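Long-range contacts in MW1564 protein (Staphylococcus aureus, PDB 3NTV), which probably transfers a methyl group to a hydroxyl of a caffeoyl-CoA-like substrate: residues A[70-75]-A[143-148]; A[62-67]-A[89-94]; A[173-178]-A[223-228]; A[149-154]-A[199-204]. All blocks are in the same frame, centred on the assembly; numbering follows the deposited sequence.

Contact 1: A[70-75]-A[143-148]; sequences NNVKNI and YDMIFI
Asp144 turns its carboxylate onto the backbone of Lys73 and Asn74, in the middle of the Rossmann-fold sheet, where parallel strands 74-78 and 143-149 are neighbours. One oxygen does all the gripping here. Lys73 N meets Asp144 OD2 at 2.8 Å from the anti side, while Asn74 N comes to the same OD2 at 2.9 Å from well above the carboxylate plane. The two donors lie on opposite faces of that plane, which should hinder rotation of the carboxylate. A chi1 of -57°, which sets CG anti to the carbonyl carbon, carries the group across to them. OD1 has a long, weak ion pair with Lys167.

The backbone repays the favour: Asp144 N binds Asn74 O at 2.8 Å, and Met145 N leans weakly on that same oxygen. The chain corners at Asp144, and past the corner Ile75 and Met145, a selenomethionine, form a parallel bridge with both side chains on one face of the sheet. Ile67 of helix 57-70 covers them. Val72 crosses Met145 at about a right angle, its CG1 4.1 Å from Met145 CB. Tyr143 turns a ring edge to Asn74 O, with its CD1 3.5 Å from Ile75 C and its hydroxyl bonded to Val138 O. The bridge itself closes with a CA-H...O contact, Ile75 CA lying 3.4 Å from Met145 O.

Contact 2: A[62-67]-A[89-94]; sequences LIKQLI and FASISD
Phe89 meets two isoleucines one turn apart on helix 57-70. Ile67 crosses it at about a right angle and puts CD1 3.5 Å from Phe89 CD1; Ile63 comes in on a slant, its CG2 3.5 Å from Phe89 CE1. Both methyls approach the ring obliquely, whereas Lys64 CG lies at the ring edge, near its plane.

Ile92, three residues on from Phe89, packs beside them. Its CD1 sits 3.7 Å from Ile67 CG2 and also rests on the backbone and CB of Lys64, filling the groove between those two side chains. Lys64 then runs obliquely over Ile92, with CE 3.7 Å from Ile92 CG1. A bend at chi3 (74°) turns the otherwise extended lysine toward the neighbouring helix. There its ammonium binds Gln88 OE1 and gives a hydrogen bond to a water 2.8 Å from NZ; that water in turn donates to Ser91 OG at 2.9 Å. Ser91 OG is also bonded to Gln88 O, so Lys64, Gln88, Ser91 and the water form a small polar cluster beside the apolar packing.

Toward the sheet, Ile67 and Phe89 both rest on Ile75 of strand 74-78. Two helices, one leading into that strand and one leaving it, thus pack together on one face of the sheet, the layered alpha/beta build of a Rossmann-fold methyltransferase.

Contact 3: A[173-178]-A[223-228]; sequences ITDNVL and DGLAIS
Thr174 and Ala226 face each other as the hydrogen-bonded pair of an antiparallel ladder. Thr174 N binds Ala226 O at 2.9 Å, and Ala226 N returns to Thr174 O at 2.8 Å. On either side of this pair lie the non-hydrogen-bonded pairs Ile173-Ile227 and Asp175-Leu225. Their side chains share one face of the sheet: Ile173 and Ile227 lie alongside, pointing the same way, while Ile173 CG2 touches Leu225 CD1 at 3.6 Å.

Beyond Asp175 the chain turns over Gly224. Leu178 N binds Asp223 O at 3.0 Å, and Gly224 O takes weak bonds from Asn176 N and Val177 N. Val177 CG2, set between its own backbone N and carbonyl carbon (chi1 -64° for CG1), presses on the peptide at 3.5 Å from Leu225 N. A water donates to Asp175 OD1 at 2.6 Å and accepts from Asp223 N, tying the two loops together.

Further out, Leu62 and Leu66 of helix 57-70 cover the isoleucine face, and His180 N holds Asn176 OD1. In cation-dependent caffeoyl-CoA O-methyltransferases an Asp-Asn pair at this strand end belongs to the metal site; for Asp175 and Asn176 that role is only inferred. Strand 225-230, lying between 170-175 and 214-219 and antiparallel to both, gives the 3-2-1-4-5-7-6 order that marks the class I methyltransferase fold.

Contact 4: A[149-154]-A[199-204]; sequences DAAKAQ and KKVQDY
Lys200 spends its ammonium on two backbone carbonyls of the loop 149-154 rather than on a side chain of that loop. The loop follows strand 143-149 of the Rossmann-fold sheet, and the lysine comes from helix 192-209. NZ lies 2.7 Å from Ala153 O, tilted modestly from that carbonyl plane, and 2.9 Å from Ala151 O, where it stands well above the plane and on no lone pair. The chain leaves the helix extended, with CG anti to the backbone N (chi1 -179°), then bends at chi3 (-76°) to bring the ammonium between the two oxygens. Their partial negative charge probably helps to steady the lysine's positive charge, and the two bonds pin the loop beside the helix.

Under this polar clasp the packing is apolar and small. Val201 CG2 touches Ala151 CB at 3.7 Å and also reaches Ala150 CB. Ala150 CB lies over one face of the Tyr204 ring, 3.9 Å from Tyr204 CD2, so the short alanine side chains let the loop settle close against the helix.

The loop is shaped from within. A type I turn runs from Asp149 to Lys152, Ala150 O is held by Ser155 OG, and Gln154 occupies the N-cap position of the next helix. Lys152 points away from helix 192-209, with a sulfate, probably from the crystallisation liquor, about 5 Å from its side chain. The turn opens as an Asx turn: Asp149 OD1 accepts from Ala151 N at 2.9 Å, nearly along the C-O axis of the carboxylate.

Overall arrangement
Going from the N terminus, helix 57-70 enters contact 2 first, which closes the short loop through strand 74-78 to 89-94. Contact 1 crosses it: its first segment, 70-75, lies inside that loop, and its second, 143-148, well beyond, bringing two neighbouring strands together. Contact 4 opens directly after 143-148 and crosses contact 3, because 173-178 falls between 149-154 and 199-204 while 223-228 comes after both. Contacts 1 and 3 share the sheet through strands 143-149 and 170-175, and helix 57-70 packs on both. Contacts 2 and 4 lie on opposite sides of the chain's centre, their centres about 25 Å apart, without touching.

Contact 1: A[70-75]-A[143-148]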
loop_
_atom_site.group_PDB
_atom_site.type_symbol
_atom_site.label_atom_id
_atom_site.label_comp_id
_atom_site.label_asym_id
_atom_site.label_seq_id
_atom_site.Cartn_x
_atom_site.Cartn_y
_atom_site.Cartn_z
ATOM N N ASN A 70 -11.760 -0.533 3.804
ATOM C CA ASN A 70 -12.454 -1.774 4.135
ATOM C C ASN A 70 -13.485 -1.637 5.250
ATOM O O ASN A 70 -14.084 -2.660 5.620
ATOM C CB ASN A 70 -11.449 -2.832 4.538
ATOM C CG ASN A 70 -10.642 -3.312 3.393
ATOM O OD1 ASN A 70 -11.066 -4.159 2.608
ATOM N ND2 ASN A 70 -9.475 -2.736 3.273
ATOM N N ASN A 71 -13.680 -0.397 5.796
ATOM C CA ASN A 71 -14.613 -0.107 6.898
ATOM C C ASN A 71 -14.314 -1.047 8.062
ATOM O O ASN A 71 -15.220 -1.651 8.653
ATOM C CB ASN A 71 -16.083 -0.194 6.440
ATOM C CG ASN A 71 -16.463 0.911 5.489
ATOM O OD1 ASN A 71 -16.538 2.086 5.859
ATOM N ND2 ASN A 71 -16.706 0.557 4.240
ATOM N N VAL A 72 -13.014 -1.194 8.367
ATOM C CA VAL A 72 -12.573 -2.059 9.451
ATOM C C VAL A 72 -13.086 -1.530 10.772
ATOM O O VAL A 72 -12.947 -0.347 11.072
ATOM C CB VAL A 72 -11.022 -2.153 9.423
ATOM C CG1 VAL A 72 -10.460 -2.753 10.713
ATOM C CG2 VAL A 72 -10.564 -2.959 8.217
ATOM N N LYS A 73 -13.687 -2.431 11.572
ATOM C CA LYS A 73 -14.210 -2.071 12.874
ATOM C C LYS A 73 -13.471 -2.797 13.993
ATOM O O LYS A 73 -13.223 -2.191 15.022
ATOM C CB LYS A 73 -15.727 -2.372 12.970
ATOM C CG LYS A 73 -16.600 -1.582 11.962
ATOM C CD LYS A 73 -16.409 -0.083 12.051
ATOM C CE LYS A 73 -17.247 0.623 11.005
ATOM N NZ LYS A 73 -16.945 2.078 10.960
ATOM N N ASN A 74 -13.166 -4.098 13.816
ATOM C CA ASN A 74 -12.536 -4.891 14.876
ATOM C C ASN A 74 -11.165 -5.311 14.442
ATOM O O ASN A 74 -11.016 -6.015 13.439
ATOM C CB ASN A 74 -13.385 -6.139 15.177
ATOM C CG ASN A 74 -14.687 -5.867 15.894
ATOM O OD1 ASN A 74 -14.845 -4.889 16.635
ATOM N ND2 ASN A 74 -15.596 -6.825 15.812
ATOM N N ILE A 75 -10.148 -4.895 15.217
ATOM C CA ILE A 75 -8.750 -5.206 14.904
ATOM C C ILE A 75 -8.140 -6.064 16.000
ATOM O O ILE A 75 -8.339 -5.778 17.180
ATOM C CB ILE A 75 -7.933 -3.895 14.724
ATOM C CG1 ILE A 75 -8.535 -3.030 13.594
ATOM C CG2 ILE A 75 -6.449 -4.154 14.454
ATOM C CD1 ILE A 75 -8.110 -1.570 13.651
ATOM N N TYR A 143 -12.943 -10.620 13.865
ATOM C CA TYR A 143 -12.072 -9.493 13.486
ATOM C C TYR A 143 -12.095 -9.218 11.991
ATOM O O TYR A 143 -12.337 -10.117 11.182
ATOM C CB TYR A 143 -10.627 -9.732 13.976
ATOM C CG TYR A 143 -10.547 -9.822 15.484
ATOM C CD1 TYR A 143 -10.479 -8.671 16.271
ATOM C CD2 TYR A 143 -10.599 -11.055 16.128
ATOM C CE1 TYR A 143 -10.526 -8.745 17.667
ATOM C CE2 TYR A 143 -10.611 -11.143 17.521
ATOM C CZ TYR A 143 -10.595 -9.985 18.286
ATOM O OH TYR A 143 -10.591 -10.081 19.658
ATOM N N ASP A 144 -11.891 -7.937 11.637
ATOM C CA ASP A 144 -11.821 -7.475 10.250
ATOM C C ASP A 144 -10.375 -7.373 9.775
ATOM O O ASP A 144 -10.136 -7.363 8.570
ATOM C CB ASP A 144 -12.471 -6.104 10.132
ATOM C CG ASP A 144 -13.912 -6.099 10.601
ATOM O OD1 ASP A 144 -14.636 -7.080 10.303
ATOM O OD2 ASP A 144 -14.296 -5.153 11.318
HETATM N N MSE A 145 -9.422 -7.316 10.720
HETATM C CA MSE A 145 -7.982 -7.187 10.436
HETATM C C MSE A 145 -7.184 -7.786 11.602
HETATM O O MSE A 145 -7.554 -7.620 12.771
HETATM C CB MSE A 145 -7.615 -5.675 10.267
HETATM C CG MSE A 145 -6.116 -5.403 10.126
HETATM SE SE MSE A 145 -5.805 -3.473 10.109
HETATM C CE MSE A 145 -6.166 -3.149 8.237
ATOM N N ILE A 146 -6.096 -8.489 11.251
ATOM C CA ILE A 146 -5.121 -9.022 12.191
ATOM C C ILE A 146 -3.791 -8.346 11.819
ATOM O O ILE A 146 -3.416 -8.316 10.636
ATOM C CB ILE A 146 -5.051 -10.572 12.169
ATOM C CG1 ILE A 146 -6.405 -11.175 12.650
ATOM C CG2 ILE A 146 -3.886 -11.054 13.074
ATOM C CD1 ILE A 146 -6.545 -12.701 12.559
ATOM N N PHE A 147 -3.076 -7.831 12.820
ATOM C CA PHE A 147 -1.781 -7.163 12.591
ATOM C C PHE A 147 -0.678 -7.908 13.311
ATOM O O PHE A 147 -0.710 -8.039 14.532
ATOM C CB PHE A 147 -1.889 -5.697 13.030
ATOM C CG PHE A 147 -0.700 -4.792 12.766
ATOM C CD1 PHE A 147 0.103 -4.976 11.643
ATOM C CD2 PHE A 147 -0.458 -3.690 13.577
ATOM C CE1 PHE A 147 1.173 -4.111 11.369
ATOM C CE2 PHE A 147 0.600 -2.811 13.292
ATOM C CZ PHE A 147 1.404 -3.029 12.184
ATOM N N ILE A 148 0.259 -8.477 12.545
ATOM C CA ILE A 148 1.365 -9.299 13.078
ATOM C C ILE A 148 2.731 -8.776 12.609
ATOM O O ILE A 148 2.821 -8.141 11.565
ATOM C CB ILE A 148 1.149 -10.763 12.554
ATOM C CG1 ILE A 148 -0.113 -11.401 13.144
ATOM C CG2 ILE A 148 2.354 -11.688 12.817
ATOM C CD1 ILE A 148 -0.590 -12.668 12.246
#

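Contact 2: A[62-67]-A[89-94]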
loop_
_atom_site.group_PDB
_atom_site.type_symbol
_atom_site.label_atom_id
_atom_site.label_comp_id
_atom_site.label_asym_id
_atom_site.label_seq_id
_atom_site.Cartn_x
_atom_site.Cartn_y
_atom_site.Cartn_z
ATOM N N LEU A 62 -0.476 3.875 5.638
ATOM C CA LEU A 62 -1.064 2.965 4.671
ATOM C C LEU A 62 -2.122 2.081 5.356
ATOM O O LEU A 62 -3.220 1.915 4.814
ATOM C CB LEU A 62 0.002 2.066 4.013
ATOM C CG LEU A 62 -0.551 0.917 3.131
ATOM C CD1 LEU A 62 -1.386 1.455 1.939
ATOM C CD2 LEU A 62 0.607 0.111 2.548
ATOM N N ILE A 63 -1.796 1.535 6.540
ATOM C CA ILE A 63 -2.740 0.649 7.264
ATOM C C ILE A 63 -4.009 1.425 7.639
ATOM O O ILE A 63 -5.111 0.901 7.498
ATOM C CB ILE A 63 -2.073 -0.006 8.493
ATOM C CG1 ILE A 63 -0.895 -0.938 8.062
ATOM C CG2 ILE A 63 -3.119 -0.831 9.263
ATOM C CD1 ILE A 63 0.025 -1.317 9.260
ATOM N N LYS A 64 -3.859 2.701 8.061
ATOM C CA LYS A 64 -5.002 3.559 8.384
ATOM C C LYS A 64 -5.887 3.703 7.126
ATOM O O LYS A 64 -7.102 3.668 7.235
ATOM C CB LYS A 64 -4.516 4.920 8.881
ATOM C CG LYS A 64 -3.839 4.807 10.253
ATOM C CD LYS A 64 -3.433 6.153 10.824
ATOM C CE LYS A 64 -4.584 6.983 11.350
ATOM N NZ LYS A 64 -4.054 8.238 11.972
ATOM N N GLN A 65 -5.271 3.844 5.925
ATOM C CA GLN A 65 -6.009 3.951 4.676
ATOM C C GLN A 65 -6.765 2.639 4.383
ATOM O O GLN A 65 -7.896 2.672 3.924
ATOM C CB GLN A 65 -5.045 4.323 3.529
ATOM C CG GLN A 65 -5.734 4.889 2.303
ATOM C CD GLN A 65 -5.922 6.395 2.348
ATOM O OE1 GLN A 65 -5.451 7.123 1.475
ATOM N NE2 GLN A 65 -6.645 6.900 3.335
ATOM N N LEU A 66 -6.134 1.485 4.679
ATOM C CA LEU A 66 -6.766 0.173 4.462
ATOM C C LEU A 66 -7.976 0.028 5.392
ATOM O O LEU A 66 -9.000 -0.496 4.974
ATOM C CB LEU A 66 -5.749 -0.958 4.716
ATOM C CG LEU A 66 -4.524 -0.984 3.784
ATOM C CD1 LEU A 66 -3.556 -2.091 4.169
ATOM C CD2 LEU A 66 -4.930 -1.139 2.369
ATOM N N ILE A 67 -7.869 0.524 6.638
ATOM C CA ILE A 67 -8.968 0.499 7.603
ATOM C C ILE A 67 -10.150 1.312 7.030
ATOM O O ILE A 67 -11.282 0.844 7.031
ATOM C CB ILE A 67 -8.476 1.039 8.975
ATOM C CG1 ILE A 67 -7.628 -0.015 9.689
ATOM C CG2 ILE A 67 -9.658 1.495 9.877
ATOM C CD1 ILE A 67 -6.724 0.562 10.792
ATOM N N PHE A 89 -5.063 3.519 15.262
ATOM C CA PHE A 89 -6.199 2.877 14.588
ATOM C C PHE A 89 -7.523 3.305 15.232
ATOM O O PHE A 89 -8.475 3.609 14.515
ATOM C CB PHE A 89 -6.077 1.343 14.632
ATOM C CG PHE A 89 -4.819 0.752 14.018
ATOM C CD1 PHE A 89 -4.160 1.397 12.980
ATOM C CD2 PHE A 89 -4.328 -0.475 14.449
ATOM C CE1 PHE A 89 -3.023 0.828 12.386
ATOM C CE2 PHE A 89 -3.185 -1.029 13.866
ATOM C CZ PHE A 89 -2.543 -0.367 12.845
ATOM N N ALA A 90 -7.586 3.314 16.579
ATOM C CA ALA A 90 -8.810 3.701 17.287
ATOM C C ALA A 90 -9.179 5.163 17.010
ATOM O O ALA A 90 -10.365 5.498 17.005
ATOM C CB ALA A 90 -8.637 3.487 18.782
ATOM N N SER A 91 -8.161 6.018 16.717
ATOM C CA SER A 91 -8.403 7.438 16.438
ATOM C C SER A 91 -9.183 7.694 15.164
ATOM O O SER A 91 -9.714 8.797 14.977
ATOM C CB SER A 91 -7.099 8.236 16.460
ATOM O OG SER A 91 -6.375 8.031 15.254
ATOM N N ILE A 92 -9.224 6.701 14.245
ATOM C CA ILE A 92 -9.923 6.870 12.975
ATOM C C ILE A 92 -11.450 7.039 13.117
ATOM O O ILE A 92 -12.070 7.859 12.410
ATOM C CB ILE A 92 -9.551 5.725 11.995
ATOM C CG1 ILE A 92 -8.048 5.701 11.720
ATOM C CG2 ILE A 92 -10.389 5.798 10.683
ATOM C CD1 ILE A 92 -7.578 4.333 11.066
ATOM N N SER A 93 -12.060 6.252 14.016
ATOM C CA SER A 93 -13.498 6.263 14.204
ATOM C C SER A 93 -13.834 5.787 15.612
ATOM O O SER A 93 -13.153 4.902 16.138
ATOM C CB SER A 93 -14.149 5.338 13.174
ATOM O OG SER A 93 -15.561 5.464 13.151
ATOM N N ASP A 94 -14.878 6.370 16.230
ATOM C CA ASP A 94 -15.261 5.951 17.598
ATOM C C ASP A 94 -15.807 4.533 17.649
ATOM O O ASP A 94 -15.893 3.963 18.733
ATOM C CB ASP A 94 -16.304 6.910 18.214
ATOM C CG ASP A 94 -15.855 8.348 18.395
ATOM O OD1 ASP A 94 -14.630 8.579 18.544
ATOM O OD2 ASP A 94 -16.730 9.242 18.431
HETATM O O HOH W 1 -6.504 9.399 12.730
#

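Contact 3: A[173-178]-A[223-228]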
loop_
_atom_site.group_PDB
_atom_site.type_symbol
_atom_site.label_atom_id
_atom_site.label_comp_id
_atom_site.label_asym_id
_atom_site.label_seq_id
_atom_site.Cartn_x
_atom_site.Cartn_y
_atom_site.Cartn_z
ATOM N N ILE A 173 -2.336 -8.149 8.057
ATOM C CA ILE A 173 -1.265 -7.207 7.741
ATOM C C ILE A 173 -0.013 -7.700 8.477
ATOM O O ILE A 173 -0.016 -7.801 9.714
ATOM C CB ILE A 173 -1.620 -5.755 8.173
ATOM C CG1 ILE A 173 -2.967 -5.263 7.546
ATOM C CG2 ILE A 173 -0.449 -4.813 7.843
ATOM C CD1 ILE A 173 -3.074 -5.424 6.076
ATOM N N THR A 174 1.034 -8.054 7.727
ATOM C CA THR A 174 2.275 -8.519 8.360
ATOM C C THR A 174 3.360 -7.474 8.172
ATOM O O THR A 174 3.751 -7.172 7.033
ATOM C CB THR A 174 2.765 -9.891 7.838
ATOM O OG1 THR A 174 1.707 -10.854 7.824
ATOM C CG2 THR A 174 3.911 -10.430 8.681
ATOM N N ASP A 175 3.877 -6.958 9.292
ATOM C CA ASP A 175 4.989 -6.018 9.271
ATOM C C ASP A 175 6.309 -6.778 9.330
ATOM O O ASP A 175 6.339 -7.941 9.743
ATOM C CB ASP A 175 4.902 -5.038 10.457
ATOM C CG ASP A 175 5.690 -3.751 10.279
ATOM O OD1 ASP A 175 6.206 -3.511 9.155
ATOM O OD2 ASP A 175 5.829 -3.006 11.263
ATOM N N ASN A 176 7.398 -6.101 8.935
ATOM C CA ASN A 176 8.751 -6.612 9.060
ATOM C C ASN A 176 9.047 -7.848 8.228
ATOM O O ASN A 176 9.857 -8.682 8.626
ATOM C CB ASN A 176 9.084 -6.802 10.549
ATOM C CG ASN A 176 10.523 -6.582 10.919
ATOM O OD1 ASN A 176 11.316 -5.985 10.175
ATOM N ND2 ASN A 176 10.876 -7.083 12.078
ATOM N N VAL A 177 8.457 -7.918 7.028
ATOM C CA VAL A 177 8.679 -9.046 6.107
ATOM C C VAL A 177 10.058 -8.974 5.414
ATOM O O VAL A 177 10.460 -9.932 4.752
ATOM C CB VAL A 177 7.500 -9.347 5.150
ATOM C CG1 VAL A 177 6.262 -9.779 5.933
ATOM C CG2 VAL A 177 7.198 -8.155 4.248
ATOM N N LEU A 178 10.795 -7.866 5.613
ATOM C CA LEU A 178 12.178 -7.733 5.119
ATOM C C LEU A 178 13.182 -7.732 6.292
ATOM O O LEU A 178 14.362 -7.477 6.072
ATOM C CB LEU A 178 12.355 -6.443 4.274
ATOM C CG LEU A 178 11.631 -6.383 2.913
ATOM C CD1 LEU A 178 11.831 -5.033 2.273
ATOM C CD2 LEU A 178 12.134 -7.458 1.949
ATOM N N ASP A 223 10.164 -1.439 6.955
ATOM C CA ASP A 223 10.694 -2.764 7.298
ATOM C C ASP A 223 10.145 -3.885 6.430
ATOM O O ASP A 223 10.437 -5.051 6.702
ATOM C CB ASP A 223 10.351 -3.056 8.766
ATOM C CG ASP A 223 11.042 -2.142 9.744
ATOM O OD1 ASP A 223 12.229 -1.836 9.522
ATOM O OD2 ASP A 223 10.392 -1.736 10.735
ATOM N N GLY A 224 9.325 -3.536 5.440
ATOM C CA GLY A 224 8.671 -4.512 4.574
ATOM C C GLY A 224 7.269 -4.790 5.099
ATOM O O GLY A 224 7.086 -4.950 6.312
ATOM N N LEU A 225 6.263 -4.813 4.209
ATOM C CA LEU A 225 4.880 -5.041 4.615
ATOM C C LEU A 225 4.196 -6.027 3.684
ATOM O O LEU A 225 4.440 -5.986 2.477
ATOM C CB LEU A 225 4.118 -3.684 4.597
ATOM C CG LEU A 225 2.727 -3.665 5.265
ATOM C CD1 LEU A 225 2.845 -3.816 6.777
ATOM C CD2 LEU A 225 1.993 -2.369 4.958
ATOM N N ALA A 226 3.401 -6.934 4.229
ATOM C CA ALA A 226 2.592 -7.822 3.402
ATOM C C ALA A 226 1.146 -7.576 3.752
ATOM O O ALA A 226 0.816 -7.278 4.921
ATOM C CB ALA A 226 2.943 -9.280 3.603
ATOM N N ILE A 227 0.287 -7.673 2.734
ATOM C CA ILE A 227 -1.147 -7.531 2.883
ATOM C C ILE A 227 -1.760 -8.799 2.336
ATOM O O ILE A 227 -1.534 -9.120 1.153
ATOM C CB ILE A 227 -1.696 -6.296 2.143
ATOM C CG1 ILE A 227 -1.074 -4.984 2.679
ATOM C CG2 ILE A 227 -3.251 -6.262 2.160
ATOM C CD1 ILE A 227 -1.343 -3.787 1.665
ATOM N N SER A 228 -2.555 -9.487 3.176
ATOM C CA SER A 228 -3.207 -10.743 2.813
ATOM C C SER A 228 -4.705 -10.623 2.963
ATOM O O SER A 228 -5.189 -10.285 4.035
ATOM C CB SER A 228 -2.699 -11.900 3.678
ATOM O OG SER A 228 -1.292 -12.052 3.628
HETATM O O HOH W 2 0.093 -10.484 5.581
HETATM O O HOH W 3 7.200 -1.396 7.976
HETATM O O HOH W 4 8.825 -3.667 12.145
#

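Contact 4: A[149-154]-A[199-204]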
loop_
_atom_site.group_PDB
_atom_site.type_symbol
_atom_site.label_atom_id
_atom_site.label_comp_id
_atom_site.label_asym_id
_atom_site.label_seq_id
_atom_site.Cartn_x
_atom_site.Cartn_y
_atom_site.Cartn_z
ATOM N N ASP A 149 3.793 -9.070 13.371
ATOM C CA ASP A 149 5.173 -8.785 12.990
ATOM C C ASP A 149 5.787 -10.148 12.636
ATOM O O ASP A 149 5.776 -11.055 13.474
ATOM C CB ASP A 149 5.913 -8.102 14.134
ATOM C CG ASP A 149 7.369 -7.723 13.900
ATOM O OD1 ASP A 149 8.116 -8.542 13.316
ATOM O OD2 ASP A 149 7.781 -6.640 14.364
ATOM N N ALA A 150 6.290 -10.317 11.390
ATOM C CA ALA A 150 6.837 -11.616 10.948
ATOM C C ALA A 150 7.987 -12.134 11.812
ATOM O O ALA A 150 8.223 -13.339 11.855
ATOM C CB ALA A 150 7.316 -11.519 9.514
ATOM N N ALA A 151 8.720 -11.231 12.440
ATOM C CA ALA A 151 9.902 -11.599 13.224
ATOM C C ALA A 151 9.632 -11.849 14.712
ATOM O O ALA A 151 10.517 -12.361 15.400
ATOM C CB ALA A 151 10.958 -10.526 13.068
ATOM N N LYS A 152 8.431 -11.486 15.206
ATOM C CA LYS A 152 8.056 -11.612 16.614
ATOM C C LYS A 152 7.648 -13.014 17.015
ATOM O O LYS A 152 6.582 -13.505 16.634
ATOM C CB LYS A 152 6.964 -10.588 16.997
ATOM C CG LYS A 152 7.474 -9.175 17.252
ATOM C CD LYS A 152 6.349 -8.290 17.850
ATOM C CE LYS A 152 6.584 -6.813 17.621
ATOM N NZ LYS A 152 5.397 -6.004 18.010
ATOM N N ALA A 153 8.492 -13.669 17.836
ATOM C CA ALA A 153 8.186 -14.998 18.352
ATOM C C ALA A 153 7.711 -16.004 17.285
ATOM O O ALA A 153 8.301 -16.052 16.199
ATOM C CB ALA A 153 7.218 -14.904 19.548
ATOM N N GLN A 154 6.655 -16.782 17.565
ATOM C CA GLN A 154 6.184 -17.831 16.661
ATOM C C GLN A 154 5.166 -17.242 15.699
ATOM O O GLN A 154 3.984 -17.561 15.775
ATOM C CB GLN A 154 5.593 -19.015 17.447
ATOM C CG GLN A 154 6.574 -19.639 18.451
ATOM C CD GLN A 154 6.623 -18.962 19.810
ATOM O OE1 GLN A 154 5.868 -18.021 20.124
ATOM N NE2 GLN A 154 7.524 -19.444 20.666
ATOM N N LYS A 199 16.138 -15.977 8.816
ATOM C CA LYS A 199 15.636 -17.307 8.475
ATOM C C LYS A 199 14.148 -17.450 8.814
ATOM O O LYS A 199 13.385 -17.969 8.006
ATOM C CB LYS A 199 16.454 -18.400 9.200
ATOM C CG LYS A 199 16.572 -19.684 8.393
ATOM C CD LYS A 199 16.723 -20.919 9.275
ATOM C CE LYS A 199 16.525 -22.205 8.498
ATOM N NZ LYS A 199 15.104 -22.419 8.105
ATOM N N LYS A 200 13.737 -16.984 10.003
ATOM C CA LYS A 200 12.340 -17.048 10.434
ATOM C C LYS A 200 11.426 -16.254 9.471
ATOM O O LYS A 200 10.395 -16.764 9.055
ATOM C CB LYS A 200 12.207 -16.481 11.869
ATOM C CG LYS A 200 10.777 -16.542 12.419
ATOM C CD LYS A 200 10.583 -15.558 13.590
ATOM C CE LYS A 200 11.194 -16.055 14.865
ATOM N NZ LYS A 200 10.835 -15.169 16.010
ATOM N N VAL A 201 11.827 -15.039 9.125
ATOM C CA VAL A 201 11.047 -14.135 8.265
ATOM C C VAL A 201 10.958 -14.709 6.859
ATOM O O VAL A 201 9.872 -14.751 6.274
ATOM C CB VAL A 201 11.620 -12.696 8.330
ATOM C CG1 VAL A 201 11.067 -11.819 7.228
ATOM C CG2 VAL A 201 11.323 -12.064 9.696
ATOM N N GLN A 202 12.092 -15.205 6.329
ATOM C CA GLN A 202 12.065 -15.826 5.007
ATOM C C GLN A 202 11.159 -17.037 4.984
ATOM O O GLN A 202 10.388 -17.178 4.026
ATOM C CB GLN A 202 13.476 -16.163 4.512
ATOM C CG GLN A 202 14.313 -14.910 4.183
ATOM C CD GLN A 202 15.747 -15.233 3.783
ATOM O OE1 GLN A 202 16.501 -14.357 3.334
ATOM N NE2 GLN A 202 16.197 -16.451 4.028
ATOM N N ASP A 203 11.232 -17.913 6.025
ATOM C CA ASP A 203 10.346 -19.077 6.134
ATOM C C ASP A 203 8.873 -18.627 6.195
ATOM O O ASP A 203 8.027 -19.219 5.534
ATOM C CB ASP A 203 10.690 -19.925 7.372
ATOM C CG ASP A 203 11.988 -20.701 7.232
ATOM O OD1 ASP A 203 12.567 -20.707 6.110
ATOM O OD2 ASP A 203 12.429 -21.304 8.234
ATOM N N TYR A 204 8.576 -17.592 7.003
ATOM C CA TYR A 204 7.215 -17.052 7.122
ATOM C C TYR A 204 6.704 -16.593 5.761
ATOM O O TYR A 204 5.591 -16.952 5.397
ATOM C CB TYR A 204 7.181 -15.881 8.133
ATOM C CG TYR A 204 5.824 -15.225 8.271
ATOM C CD1 TYR A 204 4.934 -15.624 9.264
ATOM C CD2 TYR A 204 5.418 -14.224 7.392
ATOM C CE1 TYR A 204 3.678 -15.023 9.397
ATOM C CE2 TYR A 204 4.164 -13.620 7.513
ATOM C CZ TYR A 204 3.306 -14.010 8.532
ATOM O OH TYR A 204 2.077 -13.413 8.706
#